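Local coordinates for protein tRNA dimethylallyltransferase (Staphylococcus epidermidis ATCC 12228, PDB 3D3Q) that probably transfers a dimethylallyl group from dimethylallyl diphosphate to adenine 37 of tRNAs that read codons beginning with uridine, at residues P72-F76 / F238-S243; E229-L233 / I247-E251. One frame throughout, in Å; residues are numbered along the deposited sequence.

Contact 1 of 2, residues P72-F76 / F238-S243; sequences PDASF and FEASQS
Two irregular loops meet where P72 lies on F238: one leads from strand 64-65 to helix 78-94, the other from helix 226-235 to helix 252-257. The proline ring lies over one face of F238 in a CH-pi contact, its CB 3.7 Å from the ring centroid and 18° off the normal. P72 CG and CD continue across the same ring toward CE2 and CZ. F238 CG stands anti to its carbonyl carbon (chi1 -74°), which swings the ring over to the proline. At the ring's edge and in its plane, D73 OD2 sits 3.2 Å from F238 CE1, with the carboxylate turned 40° from the ring. On the backbone side, S243 OG donates to P72 O at 2.9 Å; the hydroxyl comes in from above the carbonyl plane. Further along, the extended Q242 side chain reaches across to take a weak hydrogen bond, 3.4 Å from F76 N to Q242 OE1. Y44 also touches F76 and Q242. What results is a loop-to-loop junction of the IPP transferase fold, closed by a proline-aromatic CH-pi contact.

Contact 2 of 2, residues E229-L233 / I247-E251; sequences EVQHL and IGYKE
The Y249 ring has the carboxylate of E229 at its hydroxyl edge, the two planes only 10° apart, while V230 CG1 and L233 CD1 come in obliquely from opposite sides of the ring plane. This is helix-to-loop packing: E229, V230 and L233, spaced i, i+1 and i+4, form one side of helix 226-235, and Y249 reaches them from the loop before helix 252-257. V230 CG1 lies 3.6 Å from Y249 CD2, and L233 CD1 is 3.5 Å from Y249 CE2, so the two methyls straddle that side of the ring. Y249 OH donates to E229 OE1 at 3.0 Å, meeting it nearly along its C-O axis. The E229 chain runs out with CG anti to the backbone N (chi1 -159°) and stays extended, which carries the carboxylate as far as the phenol. Its other oxygen, OE2, accepts from the backbone N of both D48 and I49, so this buried acid links the tyrosine to a third piece of chain. M47 and T51 of that same piece touch Y249 as well. Residues 245-250 probably touch substrate tRNA, as in relatives, and Y249 ties that loop to the helix. At G248, whose phi is positive, the backbone N donates to the syn lone pair of E251 OE1 at 2.6 Å.

In the fold
From the N terminus, the chain passes strand 8-13 and the P-loop that follows it, and later strand 64-65, before laying down 72-76. Another 161 residues, mostly helical, follow before 238-243 returns to it and closes contact 1, a long-range closure. Contact 2 closes a much shorter loop, from helix 226-235 to 247-251. Because 229-233 precedes 238-243 and 247-251 follows it, the two closures cross rather than nest. They also touch: L233 O probably accepts a hydrogen bond from F238 N, and L233 CD2 packs on P72 CG. Together they tie the loop leading into helix 78-94 to helix 226-235 and to the segment entering helix 252-257.

Contact 1 of 2, residues P72-F76 / F238-S243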
ATOM      1  N   PRO A  72       8.096  -5.048  21.103  1.00 46.11           N
ATOM      2  CA  PRO A  72       7.544  -6.190  20.362  1.00 45.97           C
ATOM      3  C   PRO A  72       6.253  -6.793  20.916  1.00 48.27           C
ATOM      4  O   PRO A  72       5.332  -7.121  20.154  1.00 49.06           O
ATOM      5  CB  PRO A  72       8.698  -7.181  20.353  1.00 45.64           C
ATOM      6  CG  PRO A  72       9.891  -6.271  20.286  1.00 45.86           C
ATOM      7  CD  PRO A  72       9.541  -5.224  21.322  1.00 45.76           C
ATOM      8  N   ASP A  73       6.179  -6.931  22.239  1.00 50.27           N
ATOM      9  CA  ASP A  73       5.006  -7.515  22.917  1.00 50.11           C
ATOM     10  C   ASP A  73       3.791  -6.589  22.942  1.00 50.04           C
ATOM     11  O   ASP A  73       2.709  -6.971  23.414  1.00 51.02           O
ATOM     12  CB  ASP A  73       5.384  -7.910  24.354  1.00 52.01           C
ATOM     13  CG  ASP A  73       5.863  -6.722  25.187  1.00 54.57           C
ATOM     14  OD1 ASP A  73       5.049  -5.793  25.429  1.00 55.67           O
ATOM     15  OD2 ASP A  73       7.047  -6.722  25.608  1.00 53.87           O
ATOM     16  N   ALA A  74       3.977  -5.367  22.448  1.00 48.21           N
ATOM     17  CA  ALA A  74       2.892  -4.395  22.414  1.00 45.93           C
ATOM     18  C   ALA A  74       1.905  -4.769  21.327  1.00 44.07           C
ATOM     19  O   ALA A  74       2.222  -5.529  20.417  1.00 41.10           O
ATOM     20  CB  ALA A  74       3.445  -2.996  22.169  1.00 46.53           C
ATOM     21  N   SER A  75       0.705  -4.222  21.428  1.00 44.15           N
ATOM     22  CA  SER A  75      -0.322  -4.522  20.453  1.00 44.33           C
ATOM     23  C   SER A  75      -0.578  -3.343  19.526  1.00 42.90           C
ATOM     24  O   SER A  75      -0.445  -2.185  19.918  1.00 42.46           O
ATOM     25  CB  SER A  75      -1.608  -4.923  21.170  1.00 45.22           C
ATOM     26  OG  SER A  75      -2.673  -5.035  20.243  1.00 48.08           O
ATOM     27  N   PHE A  76      -0.939  -3.650  18.288  1.00 42.25           N
ATOM     28  CA  PHE A  76      -1.212  -2.612  17.324  1.00 42.63           C
ATOM     29  C   PHE A  76      -2.413  -3.012  16.482  1.00 44.28           C
ATOM     30  O   PHE A  76      -2.800  -4.185  16.461  1.00 44.93           O
ATOM     31  CB  PHE A  76       0.010  -2.378  16.446  1.00 41.10           C
ATOM     32  CG  PHE A  76       0.064  -1.008  15.861  1.00 40.73           C
ATOM     33  CD1 PHE A  76       0.092   0.108  16.688  1.00 40.57           C
ATOM     34  CD2 PHE A  76       0.043  -0.821  14.488  1.00 40.81           C
ATOM     35  CE1 PHE A  76       0.102   1.399  16.155  1.00 40.33           C
ATOM     36  CE2 PHE A  76       0.054   0.469  13.943  1.00 40.80           C
ATOM     37  CZ  PHE A  76       0.079   1.580  14.784  1.00 39.45           C
ATOM     38  N   PHE A 238      10.380 -12.541  23.191  1.00 54.70           N
ATOM     39  CA  PHE A 238       9.325 -11.855  22.451  1.00 54.43           C
ATOM     40  C   PHE A 238       8.558 -12.768  21.514  1.00 54.15           C
ATOM     41  O   PHE A 238       7.769 -12.304  20.706  1.00 54.72           O
ATOM     42  CB  PHE A 238       9.895 -10.683  21.666  1.00 55.06           C
ATOM     43  CG  PHE A 238      10.254  -9.515  22.515  1.00 55.44           C
ATOM     44  CD1 PHE A 238       9.342  -8.996  23.418  1.00 55.52           C
ATOM     45  CD2 PHE A 238      11.490  -8.903  22.384  1.00 57.40           C
ATOM     46  CE1 PHE A 238       9.656  -7.870  24.179  1.00 56.79           C
ATOM     47  CE2 PHE A 238      11.821  -7.771  23.142  1.00 58.19           C
ATOM     48  CZ  PHE A 238      10.901  -7.255  24.040  1.00 57.47           C
ATOM     49  N   GLU A 239       8.797 -14.066  21.623  1.00 54.78           N
ATOM     50  CA  GLU A 239       8.108 -15.054  20.810  1.00 55.30           C
ATOM     51  C   GLU A 239       6.654 -15.106  21.311  1.00 55.95           C
ATOM     52  O   GLU A 239       6.357 -14.580  22.383  1.00 56.90           O
ATOM     53  CB  GLU A 239       8.794 -16.397  21.017  1.00 56.17           C
ATOM     54  CG  GLU A 239       8.313 -17.510  20.129  1.00 58.62           C
ATOM     55  CD  GLU A 239       8.960 -18.847  20.473  1.00 60.91           C
ATOM     56  OE1 GLU A 239      10.040 -18.834  21.119  1.00 59.94           O
ATOM     57  OE2 GLU A 239       8.396 -19.902  20.079  1.00 60.79           O
ATOM     58  N   ALA A 240       5.756 -15.728  20.552  1.00 54.47           N
ATOM     59  CA  ALA A 240       4.357 -15.828  20.957  1.00 53.29           C
ATOM     60  C   ALA A 240       3.594 -14.504  20.806  1.00 52.86           C
ATOM     61  O   ALA A 240       2.375 -14.433  21.022  1.00 51.49           O
ATOM     62  CB  ALA A 240       4.264 -16.333  22.405  1.00 51.46           C
ATOM     63  N   SER A 241       4.323 -13.457  20.428  1.00 52.63           N
ATOM     64  CA  SER A 241       3.754 -12.123  20.235  1.00 52.57           C
ATOM     65  C   SER A 241       3.202 -11.948  18.826  1.00 52.68           C
ATOM     66  O   SER A 241       3.632 -12.624  17.893  1.00 53.04           O
ATOM     67  CB  SER A 241       4.826 -11.061  20.481  1.00 51.54           C
ATOM     68  OG  SER A 241       5.437 -11.245  21.736  1.00 50.84           O
ATOM     69  N   GLN A 242       2.260 -11.030  18.671  1.00 53.10           N
ATOM     70  CA  GLN A 242       1.664 -10.777  17.367  1.00 53.88           C
ATOM     71  C   GLN A 242       2.734 -10.399  16.362  1.00 54.11           C
ATOM     72  O   GLN A 242       2.769 -10.915  15.250  1.00 54.86           O
ATOM     73  CB  GLN A 242       0.637  -9.649  17.475  1.00 55.50           C
ATOM     74  CG  GLN A 242       0.514  -8.771  16.237  1.00 56.34           C
ATOM     75  CD  GLN A 242      -0.413  -7.593  16.451  1.00 56.34           C
ATOM     76  OE1 GLN A 242      -0.211  -6.786  17.355  1.00 56.46           O
ATOM     77  NE2 GLN A 242      -1.441  -7.493  15.620  1.00 57.42           N
ATOM     78  N   SER A 243       3.613  -9.489  16.758  1.00 54.24           N
ATOM     79  CA  SER A 243       4.676  -9.042  15.873  1.00 53.83           C
ATOM     80  C   SER A 243       5.513 -10.200  15.318  1.00 54.07           C
ATOM     81  O   SER A 243       5.851 -10.203  14.141  1.00 53.71           O
ATOM     82  CB  SER A 243       5.570  -8.073  16.623  1.00 53.39           C
ATOM     83  OG  SER A 243       5.971  -8.660  17.840  1.00 54.65           O
TER

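Contact 2 of 2, residues E229-L233 / I247-E251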
ATOM      1  N   GLU A 229      18.708 -11.105  13.759  1.00 51.04           N
ATOM      2  CA  GLU A 229      17.721 -10.283  14.420  1.00 51.72           C
ATOM      3  C   GLU A 229      16.647 -11.144  15.078  1.00 52.23           C
ATOM      4  O   GLU A 229      16.383 -10.994  16.274  1.00 53.72           O
ATOM      5  CB  GLU A 229      17.086  -9.327  13.421  1.00 52.05           C
ATOM      6  CG  GLU A 229      16.418  -8.115  14.034  1.00 52.84           C
ATOM      7  CD  GLU A 229      15.803  -7.233  12.976  1.00 53.57           C
ATOM      8  OE1 GLU A 229      14.725  -7.605  12.462  1.00 54.71           O
ATOM      9  OE2 GLU A 229      16.400  -6.186  12.640  1.00 52.14           O
ATOM     10  N   VAL A 230      16.031 -12.052  14.321  1.00 51.22           N
ATOM     11  CA  VAL A 230      14.989 -12.899  14.892  1.00 50.77           C
ATOM     12  C   VAL A 230      15.545 -13.719  16.043  1.00 50.92           C
ATOM     13  O   VAL A 230      14.795 -14.216  16.878  1.00 50.86           O
ATOM     14  CB  VAL A 230      14.377 -13.866  13.861  1.00 49.81           C
ATOM     15  CG1 VAL A 230      14.003 -13.126  12.599  1.00 50.73           C
ATOM     16  CG2 VAL A 230      15.325 -14.981  13.573  1.00 51.11           C
ATOM     17  N   GLN A 231      16.865 -13.851  16.090  1.00 51.90           N
ATOM     18  CA  GLN A 231      17.508 -14.604  17.159  1.00 52.73           C
ATOM     19  C   GLN A 231      17.483 -13.797  18.438  1.00 52.44           C
ATOM     20  O   GLN A 231      17.180 -14.325  19.495  1.00 52.48           O
ATOM     21  CB  GLN A 231      18.955 -14.932  16.794  1.00 53.42           C
ATOM     22  CG  GLN A 231      19.126 -16.078  15.804  1.00 53.33           C
ATOM     23  CD  GLN A 231      20.589 -16.478  15.647  1.00 53.59           C
ATOM     24  OE1 GLN A 231      21.420 -15.674  15.220  1.00 52.65           O
ATOM     25  NE2 GLN A 231      20.909 -17.724  15.997  1.00 53.06           N
ATOM     26  N   HIS A 232      17.810 -12.516  18.333  1.00 52.83           N
ATOM     27  CA  HIS A 232      17.816 -11.647  19.497  1.00 54.59           C
ATOM     28  C   HIS A 232      16.405 -11.495  20.035  1.00 54.60           C
ATOM     29  O   HIS A 232      16.193 -11.449  21.249  1.00 55.63           O
ATOM     30  CB  HIS A 232      18.369 -10.276  19.131  1.00 57.52           C
ATOM     31  CG  HIS A 232      19.818 -10.292  18.746  1.00 61.50           C
ATOM     32  ND1 HIS A 232      20.360  -9.395  17.849  1.00 62.41           N
ATOM     33  CD2 HIS A 232      20.844 -11.084  19.149  1.00 62.97           C
ATOM     34  CE1 HIS A 232      21.655  -9.632  17.716  1.00 63.57           C
ATOM     35  NE2 HIS A 232      21.974 -10.651  18.494  1.00 63.76           N
ATOM     36  N   LEU A 233      15.433 -11.412  19.132  1.00 54.34           N
ATOM     37  CA  LEU A 233      14.033 -11.259  19.529  1.00 53.56           C
ATOM     38  C   LEU A 233      13.507 -12.507  20.208  1.00 53.10           C
ATOM     39  O   LEU A 233      12.924 -12.427  21.282  1.00 53.07           O
ATOM     40  CB  LEU A 233      13.175 -10.947  18.310  1.00 53.05           C
ATOM     41  CG  LEU A 233      13.359  -9.557  17.714  1.00 53.98           C
ATOM     42  CD1 LEU A 233      12.737  -9.508  16.331  1.00 54.57           C
ATOM     43  CD2 LEU A 233      12.721  -8.522  18.633  1.00 53.99           C
ATOM     44  N   ILE A 247       5.215 -11.992   8.425  1.00 47.65           N
ATOM     45  CA  ILE A 247       6.034 -12.656   7.433  1.00 46.43           C
ATOM     46  C   ILE A 247       7.471 -12.135   7.561  1.00 45.24           C
ATOM     47  O   ILE A 247       7.715 -10.927   7.550  1.00 43.81           O
ATOM     48  CB  ILE A 247       5.468 -12.417   6.003  1.00 46.72           C
ATOM     49  CG1 ILE A 247       6.622 -12.132   5.043  1.00 47.64           C
ATOM     50  CG2 ILE A 247       4.392 -11.314   6.021  1.00 46.66           C
ATOM     51  CD1 ILE A 247       6.190 -11.533   3.729  1.00 50.82           C
ATOM     52  N   GLY A 248       8.410 -13.061   7.710  1.00 44.32           N
ATOM     53  CA  GLY A 248       9.800 -12.682   7.873  1.00 44.63           C
ATOM     54  C   GLY A 248      10.326 -12.994   9.273  1.00 43.81           C
ATOM     55  O   GLY A 248      11.499 -12.785   9.577  1.00 43.85           O
ATOM     56  N   TYR A 249       9.455 -13.489  10.138  1.00 43.00           N
ATOM     57  CA  TYR A 249       9.856 -13.829  11.476  1.00 42.47           C
ATOM     58  C   TYR A 249       9.256 -15.162  11.839  1.00 44.75           C
ATOM     59  O   TYR A 249       9.940 -16.022  12.389  1.00 46.97           O
ATOM     60  CB  TYR A 249       9.403 -12.775  12.492  1.00 39.81           C
ATOM     61  CG  TYR A 249      10.046 -11.426  12.321  1.00 36.35           C
ATOM     62  CD1 TYR A 249       9.596 -10.548  11.359  1.00 35.98           C
ATOM     63  CD2 TYR A 249      11.112 -11.037  13.112  1.00 34.84           C
ATOM     64  CE1 TYR A 249      10.189  -9.309  11.185  1.00 36.42           C
ATOM     65  CE2 TYR A 249      11.716  -9.799  12.948  1.00 35.06           C
ATOM     66  CZ  TYR A 249      11.246  -8.938  11.984  1.00 35.44           C
ATOM     67  OH  TYR A 249      11.812  -7.696  11.824  1.00 35.17           O
ATOM     68  N   LYS A 250       7.978 -15.347  11.526  1.00 45.83           N
ATOM     69  CA  LYS A 250       7.305 -16.604  11.844  1.00 46.38           C
ATOM     70  C   LYS A 250       7.914 -17.787  11.085  1.00 46.13           C
ATOM     71  O   LYS A 250       7.864 -18.917  11.564  1.00 47.15           O
ATOM     72  CB  LYS A 250       5.797 -16.512  11.545  1.00 47.06           C
ATOM     73  CG  LYS A 250       5.456 -16.350  10.078  1.00 48.18           C
ATOM     74  CD  LYS A 250       3.961 -16.465   9.799  1.00 47.37           C
ATOM     75  CE  LYS A 250       3.699 -16.314   8.302  1.00 47.67           C
ATOM     76  NZ  LYS A 250       2.264 -16.412   7.943  1.00 48.34           N
ATOM     77  N   GLU A 251       8.504 -17.533   9.918  1.00 45.84           N
ATOM     78  CA  GLU A 251       9.108 -18.608   9.137  1.00 45.20           C
ATOM     79  C   GLU A 251      10.468 -18.991   9.676  1.00 43.71           C
ATOM     80  O   GLU A 251      10.844 -20.157   9.671  1.00 42.83           O
ATOM     81  CB  GLU A 251       9.247 -18.211   7.666  1.00 46.13           C
ATOM     82  CG  GLU A 251       7.927 -17.880   6.994  1.00 48.53           C
ATOM     83  CD  GLU A 251       7.630 -16.395   6.991  1.00 49.88           C
ATOM     84  OE1 GLU A 251       8.280 -15.657   7.773  1.00 50.12           O
ATOM     85  OE2 GLU A 251       6.734 -15.978   6.216  1.00 49.85           O
TER